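N-acetylglucosamine-6-phosphate deacetylase (Mycobacterium smegmatis, PDB 6FV4) probably removes the acetyl group from N-acetylglucosamine-6-phosphate with the help of bound divalent metal, as a member of the NagA family of metallo-dependent hydrolases. Local coordinates at residues G134-G139 against V174-I179; V69-H74 against S279-A284; A111-L116 against L154-D159; V198-G203 against A218-G223. The protein carries 1 engineered substitution. All coordinates share one frame; numbering follows the deposited sequence.

Interaction 1 of 4, residues G134-G139 against V174-I179; sequences GIHLEG and VRMVTI. With CD (cadmium ion), chain J; ZN (zinc ion), chain H.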
loop_
_atom_site.group_PDB
_atom_site.type_symbol
_atom_site.label_atom_id
_atom_site.label_comp_id
_atom_site.label_asym_id
_atom_site.label_seq_id
_atom_site.Cartn_x
_atom_site.Cartn_y
_atom_site.Cartn_z
ATOM N N GLY B 134 30.571 5.698 1.498
ATOM C CA GLY B 134 30.366 4.359 0.996
ATOM C C GLY B 134 30.156 4.434 -0.494
ATOM O O GLY B 134 30.100 5.518 -1.077
ATOM N N ILE B 135 30.043 3.255 -1.103
ATOM C CA ILE B 135 29.806 3.115 -2.535
ATOM C C ILE B 135 28.584 2.236 -2.744
ATOM O O ILE B 135 28.385 1.245 -2.031
ATOM C CB ILE B 135 31.021 2.509 -3.272
ATOM C CG1 ILE B 135 32.284 3.339 -3.017
ATOM C CG2 ILE B 135 30.715 2.397 -4.781
ATOM C CD1 ILE B 135 33.622 2.624 -3.468
ATOM N N HIS B 136 27.779 2.591 -3.733
ATOM C CA HIS B 136 26.629 1.812 -4.149
ATOM C C HIS B 136 26.824 1.438 -5.609
ATOM O O HIS B 136 27.004 2.321 -6.458
ATOM C CB HIS B 136 25.351 2.628 -3.947
ATOM C CG HIS B 136 24.144 2.084 -4.646
ATOM N ND1 HIS B 136 23.155 2.907 -5.140
ATOM C CD2 HIS B 136 23.735 0.816 -4.895
ATOM C CE1 HIS B 136 22.203 2.175 -5.690
ATOM N NE2 HIS B 136 22.519 0.902 -5.542
ATOM N N LEU B 137 26.802 0.143 -5.905
ATOM C CA LEU B 137 26.885 -0.315 -7.290
ATOM C C LEU B 137 25.468 -0.515 -7.805
ATOM O O LEU B 137 24.835 -1.543 -7.537
ATOM C CB LEU B 137 27.692 -1.601 -7.396
ATOM C CG LEU B 137 29.063 -1.548 -6.711
ATOM C CD1 LEU B 137 29.732 -2.898 -6.846
ATOM C CD2 LEU B 137 29.903 -0.446 -7.311
ATOM N N GLU B 138 24.962 0.480 -8.533
ATOM C CA GLU B 138 23.668 0.359 -9.212
ATOM C C GLU B 138 23.906 -0.163 -10.628
ATOM O O GLU B 138 23.811 0.554 -11.627
ATOM C CB GLU B 138 22.928 1.683 -9.228
ATOM C CG GLU B 138 21.484 1.494 -9.744
ATOM C CD GLU B 138 20.683 2.754 -9.734
ATOM O OE1 GLU B 138 21.291 3.814 -9.892
ATOM O OE2 GLU B 138 19.447 2.676 -9.578
ATOM N N GLY B 139 24.233 -1.451 -10.686
ATOM C CA GLY B 139 24.714 -2.067 -11.896
ATOM C C GLY B 139 26.059 -2.719 -11.627
ATOM O O GLY B 139 26.758 -2.369 -10.672
ATOM N N VAL B 174 32.454 -0.718 -0.406
ATOM C CA VAL B 174 31.229 -0.940 -1.168
ATOM C C VAL B 174 30.153 -1.349 -0.169
ATOM O O VAL B 174 30.259 -2.392 0.483
ATOM C CB VAL B 174 31.405 -1.995 -2.269
ATOM C CG1 VAL B 174 30.029 -2.314 -2.887
ATOM C CG2 VAL B 174 32.345 -1.481 -3.359
ATOM N N ARG B 175 29.136 -0.507 -0.021
ATOM C CA ARG B 175 28.131 -0.683 1.019
ATOM C C ARG B 175 26.822 -1.253 0.500
ATOM O O ARG B 175 26.103 -1.910 1.261
ATOM C CB ARG B 175 27.862 0.655 1.717
ATOM C CG ARG B 175 29.063 1.275 2.394
ATOM C CD ARG B 175 29.657 0.338 3.427
ATOM N NE ARG B 175 28.792 0.234 4.598
ATOM C CZ ARG B 175 29.005 0.888 5.738
ATOM N NH1 ARG B 175 30.061 1.689 5.863
ATOM N NH2 ARG B 175 28.163 0.742 6.754
ATOM N N MET B 176 26.507 -1.045 -0.777
ATOM C CA MET B 176 25.232 -1.487 -1.316
ATOM C C MET B 176 25.408 -1.868 -2.780
ATOM O O MET B 176 26.144 -1.202 -3.520
ATOM C CB MET B 176 24.163 -0.394 -1.169
ATOM C CG MET B 176 22.806 -0.807 -1.703
ATOM S SD MET B 176 21.491 0.247 -1.032
ATOM C CE MET B 176 21.892 1.834 -1.759
ATOM N N VAL B 177 24.739 -2.949 -3.185
ATOM C CA VAL B 177 24.764 -3.445 -4.561
ATOM C C VAL B 177 23.335 -3.771 -4.991
ATOM O O VAL B 177 22.667 -4.597 -4.357
ATOM C CB VAL B 177 25.661 -4.685 -4.704
ATOM C CG1 VAL B 177 25.594 -5.252 -6.140
ATOM C CG2 VAL B 177 27.104 -4.333 -4.345
ATOM N N THR B 178 22.873 -3.138 -6.069
ATOM C CA THR B 178 21.550 -3.416 -6.635
ATOM C C THR B 178 21.600 -4.659 -7.524
ATOM O O THR B 178 22.461 -4.769 -8.410
ATOM C CB THR B 178 21.051 -2.223 -7.445
ATOM O OG1 THR B 178 20.852 -1.107 -6.570
ATOM C CG2 THR B 178 19.717 -2.552 -8.130
ATOM N N ILE B 179 20.694 -5.603 -7.264
ATOM C CA ILE B 179 20.640 -6.898 -7.934
ATOM C C ILE B 179 19.249 -7.061 -8.538
ATOM O O ILE B 179 18.246 -6.924 -7.829
ATOM C CB ILE B 179 20.942 -8.048 -6.953
ATOM C CG1 ILE B 179 22.374 -7.949 -6.438
ATOM C CG2 ILE B 179 20.754 -9.417 -7.610
ATOM C CD1 ILE B 179 23.378 -8.117 -7.549
HETATM CD CD CD J . 18.328 3.838 -11.386
HETATM ZN ZN ZN H . 20.656 5.728 -9.421
HETATM O O HOH W 1 16.672 4.958 -13.037
#
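His136 meets Met176 and Thr178 across two parallel strands. The methyl CE of Met176 sits over the centre of the imidazole, 3.6 Å from the ring centroid, a CH-pi contact. The bend of the thioether at chi3 (66°) brings this methyl round to the ring face. The backbone N of Glu138 lies over the opposite face, toward the rim. At the ring edge His136 NE2 and Thr178 OG1 form a nearly straight hydrogen bond of 2.8 Å; either atom could be the donor. His136 ND1 is held by Ser107, so both ring nitrogens are engaged and the rotation of the ring is fixed.

On the other side of the sheet Leu137 CD1 packs 3.9 Å from Val177 CG2. It also reaches Val174 CG1, whose side chain runs at about a right angle to it. The strands themselves are joined by backbone bonds such as Leu137 N to Met176 O, 2.8 Å. A beta bulge shifts the register between Ile135 and His136. There Ile135 O accepts from both Arg175 N (2.8 Å) and Met176 N (3.2 Å).

Next in the chain, Glu138 bridges two metals. Glu138 OE1 binds zinc at 2.1 Å and Glu138 OE2 binds cadmium at 2.4 Å. The extended side chain, with CG anti to the backbone N (chi1 -171°), carries the carboxylate to them.

The pair belongs to the beta-alpha-beta unit of strand 134-138, helix 160-170 and strand 174-179. Helices 113-129 and 160-170 cover Leu137, and strands 104-109 and 199-202 continue the sheet beyond the pair.

Interaction 2 of 4, residues V69-H74 against S279-A284; sequences VDTHLH and SLITAA. Engineered in segment 279-284: Ala283 (natural residue Asp). With ZN (zinc ion), chain H.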
loop_
_atom_site.group_PDB
_atom_site.type_symbol
_atom_site.label_atom_id
_atom_site.label_comp_id
_atom_site.label_asym_id
_atom_site.label_seq_id
_atom_site.Cartn_x
_atom_site.Cartn_y
_atom_site.Cartn_z
ATOM N N VAL B 69 20.948 11.925 5.266
ATOM C CA VAL B 69 21.733 10.747 4.907
ATOM C C VAL B 69 21.245 10.298 3.536
ATOM O O VAL B 69 20.235 9.587 3.429
ATOM C CB VAL B 69 21.584 9.623 5.940
ATOM C CG1 VAL B 69 22.429 8.405 5.533
ATOM C CG2 VAL B 69 21.963 10.121 7.331
ATOM N N ASP B 70 21.935 10.721 2.476
ATOM C CA ASP B 70 21.553 10.377 1.104
ATOM C C ASP B 70 22.303 9.125 0.682
ATOM O O ASP B 70 23.526 9.160 0.486
ATOM C CB ASP B 70 21.839 11.540 0.159
ATOM C CG ASP B 70 21.147 11.384 -1.188
ATOM O OD1 ASP B 70 21.270 12.320 -2.019
ATOM O OD2 ASP B 70 20.485 10.341 -1.419
ATOM N N THR B 71 21.584 8.015 0.552
ATOM C CA THR B 71 22.211 6.724 0.315
ATOM C C THR B 71 22.190 6.302 -1.148
ATOM O O THR B 71 22.535 5.159 -1.458
ATOM C CB THR B 71 21.554 5.640 1.171
ATOM O OG1 THR B 71 20.142 5.601 0.909
ATOM C CG2 THR B 71 21.784 5.931 2.654
ATOM N N HIS B 72 21.819 7.189 -2.061
ATOM C CA HIS B 72 21.756 6.800 -3.469
ATOM C C HIS B 72 21.769 8.098 -4.273
ATOM O O HIS B 72 20.738 8.761 -4.393
ATOM C CB HIS B 72 20.512 5.957 -3.739
ATOM C CG HIS B 72 20.313 5.571 -5.179
ATOM N ND1 HIS B 72 19.453 4.568 -5.560
ATOM C CD2 HIS B 72 20.840 6.065 -6.325
ATOM C CE1 HIS B 72 19.463 4.454 -6.877
ATOM N NE2 HIS B 72 20.304 5.349 -7.365
ATOM N N LEU B 73 22.938 8.451 -4.801
ATOM C CA LEU B 73 23.066 9.622 -5.655
ATOM C C LEU B 73 24.299 9.458 -6.528
ATOM O O LEU B 73 25.241 8.740 -6.176
ATOM C CB LEU B 73 23.159 10.924 -4.862
ATOM C CG LEU B 73 24.398 11.145 -4.011
ATOM C CD1 LEU B 73 24.587 12.645 -3.785
ATOM C CD2 LEU B 73 24.248 10.416 -2.692
ATOM N N HIS B 74 24.277 10.153 -7.667
ATOM C CA HIS B 74 25.294 9.988 -8.701
ATOM C C HIS B 74 26.214 11.180 -8.840
ATOM O O HIS B 74 27.317 11.031 -9.375
ATOM C CB HIS B 74 24.617 9.703 -10.054
ATOM C CG HIS B 74 23.853 8.423 -10.056
ATOM N ND1 HIS B 74 24.446 7.205 -10.306
ATOM C CD2 HIS B 74 22.553 8.159 -9.778
ATOM C CE1 HIS B 74 23.541 6.246 -10.207
ATOM N NE2 HIS B 74 22.383 6.802 -9.894
ATOM N N SER B 279 13.135 5.098 2.971
ATOM C CA SER B 279 14.257 6.022 2.878
ATOM C C SER B 279 14.007 7.019 1.756
ATOM O O SER B 279 13.708 6.619 0.625
ATOM C CB SER B 279 15.564 5.273 2.569
ATOM O OG SER B 279 15.909 4.399 3.616
ATOM N N LEU B 280 14.192 8.300 2.047
ATOM C CA LEU B 280 14.190 9.324 1.013
ATOM C C LEU B 280 15.589 9.380 0.413
ATOM O O LEU B 280 16.568 9.358 1.151
ATOM C CB LEU B 280 13.796 10.677 1.591
ATOM C CG LEU B 280 12.364 10.707 2.156
ATOM C CD1 LEU B 280 12.160 11.930 3.018
ATOM C CD2 LEU B 280 11.399 10.699 1.029
ATOM N N ILE B 281 15.671 9.384 -0.921
ATOM C CA ILE B 281 16.921 9.490 -1.661
ATOM C C ILE B 281 16.710 10.539 -2.743
ATOM O O ILE B 281 15.581 10.927 -3.062
ATOM C CB ILE B 281 17.372 8.152 -2.301
ATOM C CG1 ILE B 281 16.332 7.695 -3.325
ATOM C CG2 ILE B 281 17.625 7.065 -1.238
ATOM C CD1 ILE B 281 16.853 6.773 -4.400
ATOM N N THR B 282 17.812 11.009 -3.304
ATOM C CA THR B 282 17.727 11.939 -4.422
ATOM C C THR B 282 17.910 11.268 -5.770
ATOM O O THR B 282 17.302 11.707 -6.755
ATOM C CB THR B 282 18.779 13.053 -4.289
ATOM O OG1 THR B 282 20.120 12.496 -4.342
ATOM C CG2 THR B 282 18.569 13.833 -2.987
ATOM N N ALA B 283 18.762 10.235 -5.834
ATOM C CA ALA B 283 19.312 9.745 -7.094
ATOM C C ALA B 283 19.860 10.902 -7.927
ATOM O O ALA B 283 19.790 10.887 -9.152
ATOM C CB ALA B 283 18.269 8.937 -7.877
ATOM N N ALA B 284 20.408 11.912 -7.258
ATOM C CA ALA B 284 20.791 13.149 -7.927
ATOM C C ALA B 284 21.864 12.914 -8.982
ATOM O O ALA B 284 22.837 12.192 -8.748
ATOM C CB ALA B 284 21.311 14.157 -6.909
HETATM ZN ZN ZN H . 20.656 5.728 -9.421
HETATM O O HOH W 2 18.881 8.105 1.645
#
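Ile281 packs its CD1 methyl 3.6 Å from His72 ND1 in the metal centre of an amidohydrolase barrel. The two strands are about 78° apart here, so side chains and loop backbone make the contact. Ile281 CG1 sits between its own backbone N and carbonyl carbon (chi1 63°), which sends CD1 to the imidazole while CG2 turns to Thr71 OG1. His72 ND1 is hydrogen-bonded to Glu253, and its NE2 binds zinc at 2.1 Å. Glu253 thus probably helps orient the ring for the metal. His74 NE2 is a further zinc ligand, and Glu138 completes the protein ligands.

Ala284 covers the other end. Ala284 O accepts from His74 N at 2.7 Å, in the carbonyl plane, and its CB touches Leu73 CB. Ala283 N donates to His72 O at 2.9 Å. These two bonds tie the loop after strand 279-281 to the backbone of both histidines. Ala283 is engineered; the natural aspartate is predicted to be the proton donor or acceptor, and the methyl here lies 4.2 Å from His72 CD2.

Asp70 holds the hydroxyl of Thr282. Thr282 OG1 accepts from Ala284 N in an ST turn and donates to the syn lone pair of Asp70 OD1, 2.6 Å away.

Interaction 3 of 4, residues A111-L116 against L154-D159; sequences AGPEDL and LMRDPD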
loop_
_atom_site.group_PDB
_atom_site.type_symbol
_atom_site.label_atom_id
_atom_site.label_comp_id
_atom_site.label_asym_id
_atom_site.label_seq_id
_atom_site.Cartn_x
_atom_site.Cartn_y
_atom_site.Cartn_z
ATOM N N ALA B 111 28.610 -0.499 -15.618
ATOM C CA ALA B 111 29.862 -0.229 -16.313
ATOM C C ALA B 111 30.539 -1.541 -16.682
ATOM O O ALA B 111 30.222 -2.605 -16.142
ATOM C CB ALA B 111 30.811 0.631 -15.465
ATOM N N GLY B 112 31.500 -1.449 -17.608
ATOM C CA GLY B 112 32.305 -2.588 -17.988
ATOM C C GLY B 112 33.173 -3.066 -16.840
ATOM O O GLY B 112 33.415 -2.330 -15.882
ATOM N N PRO B 113 33.684 -4.302 -16.927
ATOM C CA PRO B 113 34.398 -4.877 -15.774
ATOM C C PRO B 113 35.649 -4.107 -15.387
ATOM O O PRO B 113 35.904 -3.895 -14.197
ATOM C CB PRO B 113 34.741 -6.298 -16.245
ATOM C CG PRO B 113 33.879 -6.546 -17.458
ATOM C CD PRO B 113 33.703 -5.204 -18.092
ATOM N N GLU B 114 36.435 -3.673 -16.370
ATOM C CA GLU B 114 37.652 -2.921 -16.085
ATOM C C GLU B 114 37.325 -1.503 -15.614
ATOM O O GLU B 114 37.927 -1.004 -14.652
ATOM C CB GLU B 114 38.557 -2.910 -17.330
ATOM C CG GLU B 114 37.871 -2.464 -18.657
ATOM C CD GLU B 114 36.735 -3.393 -19.155
ATOM O OE1 GLU B 114 36.881 -4.634 -19.073
ATOM O OE2 GLU B 114 35.687 -2.877 -19.616
ATOM N N ASP B 115 36.370 -0.841 -16.267
ATOM C CA ASP B 115 35.964 0.477 -15.792
ATOM C C ASP B 115 35.331 0.408 -14.406
ATOM O O ASP B 115 35.538 1.315 -13.593
ATOM C CB ASP B 115 35.014 1.126 -16.791
ATOM C CG ASP B 115 35.759 1.769 -17.942
ATOM O OD1 ASP B 115 36.994 1.948 -17.810
ATOM O OD2 ASP B 115 35.120 2.089 -18.969
ATOM N N LEU B 116 34.610 -0.673 -14.100
ATOM C CA LEU B 116 34.036 -0.825 -12.764
ATOM C C LEU B 116 35.127 -0.862 -11.707
ATOM O O LEU B 116 35.039 -0.170 -10.683
ATOM C CB LEU B 116 33.180 -2.091 -12.699
ATOM C CG LEU B 116 32.527 -2.467 -11.371
ATOM C CD1 LEU B 116 31.772 -1.278 -10.812
ATOM C CD2 LEU B 116 31.566 -3.621 -11.595
ATOM N N LEU B 154 25.456 -3.127 -21.188
ATOM C CA LEU B 154 26.497 -3.728 -20.358
ATOM C C LEU B 154 25.941 -4.546 -19.196
ATOM O O LEU B 154 26.727 -5.114 -18.425
ATOM C CB LEU B 154 27.445 -2.650 -19.818
ATOM C CG LEU B 154 28.316 -1.857 -20.801
ATOM C CD1 LEU B 154 28.657 -0.482 -20.222
ATOM C CD2 LEU B 154 29.594 -2.622 -21.167
ATOM N N MET B 155 24.618 -4.598 -19.031
ATOM C CA MET B 155 24.031 -5.447 -18.001
ATOM C C MET B 155 24.456 -6.898 -18.219
ATOM O O MET B 155 24.539 -7.374 -19.356
ATOM C CB MET B 155 22.496 -5.323 -18.024
ATOM C CG MET B 155 21.987 -3.927 -17.716
ATOM S SD MET B 155 20.175 -3.792 -17.644
ATOM C CE MET B 155 19.735 -4.694 -19.129
ATOM N N ARG B 156 24.749 -7.606 -17.129
ATOM C CA ARG B 156 25.228 -8.972 -17.268
ATOM C C ARG B 156 24.900 -9.763 -16.015
ATOM O O ARG B 156 24.609 -9.196 -14.956
ATOM C CB ARG B 156 26.743 -9.014 -17.555
ATOM C CG ARG B 156 27.602 -8.254 -16.542
ATOM C CD ARG B 156 29.061 -8.142 -17.026
ATOM N NE ARG B 156 29.910 -7.367 -16.118
ATOM C CZ ARG B 156 30.068 -6.043 -16.158
ATOM N NH1 ARG B 156 29.439 -5.306 -17.066
ATOM N NH2 ARG B 156 30.878 -5.453 -15.291
ATOM N N ASP B 157 24.948 -11.089 -16.155
ATOM C CA ASP B 157 24.686 -11.981 -15.034
ATOM C C ASP B 157 25.708 -11.734 -13.923
ATOM O O ASP B 157 26.856 -11.374 -14.200
ATOM C CB ASP B 157 24.771 -13.443 -15.479
ATOM C CG ASP B 157 23.536 -13.923 -16.257
ATOM O OD1 ASP B 157 22.557 -13.161 -16.451
ATOM O OD2 ASP B 157 23.557 -15.105 -16.676
ATOM N N PRO B 158 25.319 -11.930 -12.642
ATOM C CA PRO B 158 26.275 -11.733 -11.538
ATOM C C PRO B 158 27.236 -12.899 -11.352
ATOM O O PRO B 158 26.892 -13.913 -10.736
ATOM C CB PRO B 158 25.363 -11.555 -10.313
ATOM C CG PRO B 158 24.145 -12.324 -10.660
ATOM C CD PRO B 158 23.945 -12.132 -12.145
ATOM N N ASP B 159 28.450 -12.745 -11.873
ATOM C CA ASP B 159 29.500 -13.762 -11.755
ATOM C C ASP B 159 30.207 -13.625 -10.411
ATOM O O ASP B 159 30.682 -12.532 -10.084
ATOM C CB ASP B 159 30.498 -13.602 -12.898
ATOM C CG ASP B 159 31.819 -14.293 -12.630
ATOM O OD1 ASP B 159 31.810 -15.482 -12.244
ATOM O OD2 ASP B 159 32.874 -13.651 -12.816
#
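Arg156 reaches across to the start of helix 113-129 and grips one backbone oxygen, Ala111 O, with two nitrogens. Arg156 NH1 and Arg156 NH2 are each 3.0 Å from Ala111 O. The grip is end-on, through these two nitrogens, with the oxygen in the guanidinium plane. The two donors are placed differently about the oxygen. NH2 is in the carbonyl plane, whereas NH1 is tilted 33° from it.

The side chain is stretched from CG to NE, and this length spans the gap. At its root CG stands between the backbone N and the carbonyl carbon (chi1 54°), a crowded position. The far end turns at chi4 (-88°), which sets the guanidinium across the line of the chain. Pro113 CG lies over one face, 3.8 Å above the Arg156 guanidinium plane and offset toward the rim. Arg156 NH2 is also 4.2 Å from Leu116 CD2. NH1 makes a weak bond back to Leu154 O, which joins the arginine to its own loop. Arg156 NH2 also makes a salt bridge to Glu162 of helix 160-170. Together with the bonds to Ala111, it probably fixes the orientation of the guanidinium.

Leu154 adds the apolar part. Leu154 CD1 is 4.0 Å from Gly112 N and also touches Ala111 CA.

Gly112 is the N-cap residue of helix 113-129, and Leu116 N bonds to Gly112 O in its first turn. A loop arginine thus holds the last carbonyl before a helix N-cap, with both end nitrogens on one oxygen. In this amidohydrolase barrel it joins the loop before helix 160-170 to the start of helix 113-129, well away from the metals.

Interaction 4 of 4, residues V198-G203 against A218-G223; sequences VVAAVG and AGATVG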
loop_
_atom_site.group_PDB
_atom_site.type_symbol
_atom_site.label_atom_id
_atom_site.label_comp_id
_atom_site.label_asym_id
_atom_site.label_seq_id
_atom_site.Cartn_x
_atom_site.Cartn_y
_atom_site.Cartn_z
ATOM N N VAL B 198 27.876 -6.551 2.700
ATOM C CA VAL B 198 27.308 -5.549 1.799
ATOM C C VAL B 198 25.788 -5.705 1.771
ATOM O O VAL B 198 25.272 -6.827 1.819
ATOM C CB VAL B 198 27.899 -5.689 0.390
ATOM C CG1 VAL B 198 27.319 -4.634 -0.543
ATOM C CG2 VAL B 198 29.451 -5.632 0.434
ATOM N N VAL B 199 25.071 -4.580 1.703
ATOM C CA VAL B 199 23.618 -4.616 1.558
ATOM C C VAL B 199 23.262 -5.005 0.128
ATOM O O VAL B 199 23.820 -4.474 -0.845
ATOM C CB VAL B 199 22.994 -3.262 1.931
ATOM C CG1 VAL B 199 21.489 -3.290 1.697
ATOM C CG2 VAL B 199 23.288 -2.890 3.393
ATOM N N ALA B 200 22.337 -5.947 -0.011
ATOM C CA ALA B 200 21.801 -6.315 -1.311
ATOM C C ALA B 200 20.485 -5.569 -1.500
ATOM O O ALA B 200 19.579 -5.683 -0.665
ATOM C CB ALA B 200 21.619 -7.829 -1.413
ATOM N N ALA B 201 20.394 -4.775 -2.567
ATOM C CA ALA B 201 19.178 -4.058 -2.916
ATOM C C ALA B 201 18.551 -4.686 -4.156
ATOM O O ALA B 201 19.255 -5.224 -5.005
ATOM C CB ALA B 201 19.468 -2.569 -3.156
ATOM N N VAL B 202 17.210 -4.643 -4.246
ATOM C CA VAL B 202 16.486 -5.116 -5.427
ATOM C C VAL B 202 16.099 -3.900 -6.255
ATOM O O VAL B 202 15.576 -2.919 -5.717
ATOM C CB VAL B 202 15.236 -5.939 -5.050
ATOM C CG1 VAL B 202 14.357 -6.179 -6.278
ATOM C CG2 VAL B 202 15.616 -7.264 -4.467
ATOM N N GLY B 203 16.348 -3.957 -7.558
ATOM C CA GLY B 203 16.075 -2.818 -8.412
ATOM C C GLY B 203 16.331 -3.183 -9.855
ATOM O O GLY B 203 16.864 -4.255 -10.162
ATOM N N ALA B 218 16.845 -14.585 0.483
ATOM C CA ALA B 218 18.287 -14.749 0.345
ATOM C C ALA B 218 19.076 -13.627 1.011
ATOM O O ALA B 218 20.310 -13.706 1.081
ATOM C CB ALA B 218 18.656 -14.843 -1.137
ATOM N N GLY B 219 18.409 -12.581 1.491
ATOM C CA GLY B 219 19.077 -11.544 2.258
ATOM C C GLY B 219 18.970 -10.138 1.715
ATOM O O GLY B 219 19.571 -9.226 2.303
ATOM N N ALA B 220 18.243 -9.885 0.631
ATOM C CA ALA B 220 18.076 -8.516 0.175
ATOM C C ALA B 220 17.249 -7.741 1.192
ATOM O O ALA B 220 16.268 -8.261 1.729
ATOM C CB ALA B 220 17.412 -8.495 -1.206
ATOM N N THR B 221 17.662 -6.502 1.483
ATOM C CA THR B 221 17.012 -5.715 2.531
ATOM C C THR B 221 16.661 -4.302 2.093
ATOM O O THR B 221 16.227 -3.502 2.937
ATOM C CB THR B 221 17.892 -5.612 3.787
ATOM O OG1 THR B 221 19.178 -5.080 3.431
ATOM C CG2 THR B 221 18.042 -6.965 4.482
ATOM N N VAL B 222 16.875 -3.953 0.821
ATOM C CA VAL B 222 16.594 -2.609 0.325
ATOM C C VAL B 222 15.917 -2.723 -1.035
ATOM O O VAL B 222 16.261 -3.606 -1.830
ATOM C CB VAL B 222 17.874 -1.745 0.249
ATOM C CG1 VAL B 222 17.617 -0.459 -0.533
ATOM C CG2 VAL B 222 18.387 -1.407 1.663
ATOM N N GLY B 223 14.925 -1.868 -1.279
ATOM C CA GLY B 223 14.381 -1.666 -2.612
ATOM C C GLY B 223 14.941 -0.397 -3.228
ATOM O O GLY B 223 14.770 0.693 -2.679
HETATM O O HOH W 3 20.954 -6.966 2.438
#
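Val199 CG1 fits against the junction of Thr221 and Val222. Val199 CG1 lies 3.4 Å from Thr221 OG1 and 3.6 Å from Val222 CG2, and its side chain runs at about a right angle to both. CG1 is anti to the backbone N (chi1 177°), the branch that faces the other strand.

On the same side of the sheet as Val222, the small Ala201 takes up the next position. Ala201 CB meets Val222 CG1 at 3.8 Å, so a short side chain is matched to a branched one. The Ala220 methyl sits against Ala200 and Val202, with Ala220 CB 3.9 Å from Val202 CG2. Gly223 has no side chain, and its CA comes close to Val202 O.

Strands 199-202 and 222-223 run parallel, with Ala201 paired to Val222 and Val202 to Gly223. Val202 N donates to Val222 O at 2.8 Å. Thr221 N donates to Ala200 O at 3.0 Å, nearly along the C=O axis. Helix 209-217 links the two strands in a beta-alpha-beta unit. Gly219 closes the end of that helix in a Schellman motif, from which the chain turns into the sheet. Strand 174-179 borders strand 199-202, and its Met176 touches both Ala201 and Val222.

A water lies beside Val199. It accepts from Ala200 N, donates to Gly219 O and lies 2.8 Å from Thr221 OG1, to which it is hydrogen-bonded. The side chains meet mainly through apolar groups, while backbone N-H and C=O groups are paired partly across the segments and partly by this water, which also binds the Thr221 hydroxyl.

In the fold
Interactions 1, 2 and 4 all reach the strands of the barrel. Interactions 1 and 2 meet at the zinc: Glu138 OE1 is 3.1 Å from His72 NE2, and both bind the metal. Their centres are about 12 Å apart, and Met176 CE of the first touches Thr71 O of the second. Interaction 4 continues the strand order of interaction 1, since Ile179 N lies 2.7 Å from Ala201 O. The Ala201 side chain is about 10 Å from either metal. Interaction 3 is more remote, with the Ala111 side chain about 13 Å from the zinc. It touches interaction 1 through Leu116 and Leu137. Interaction 2 encloses the other three along the chain.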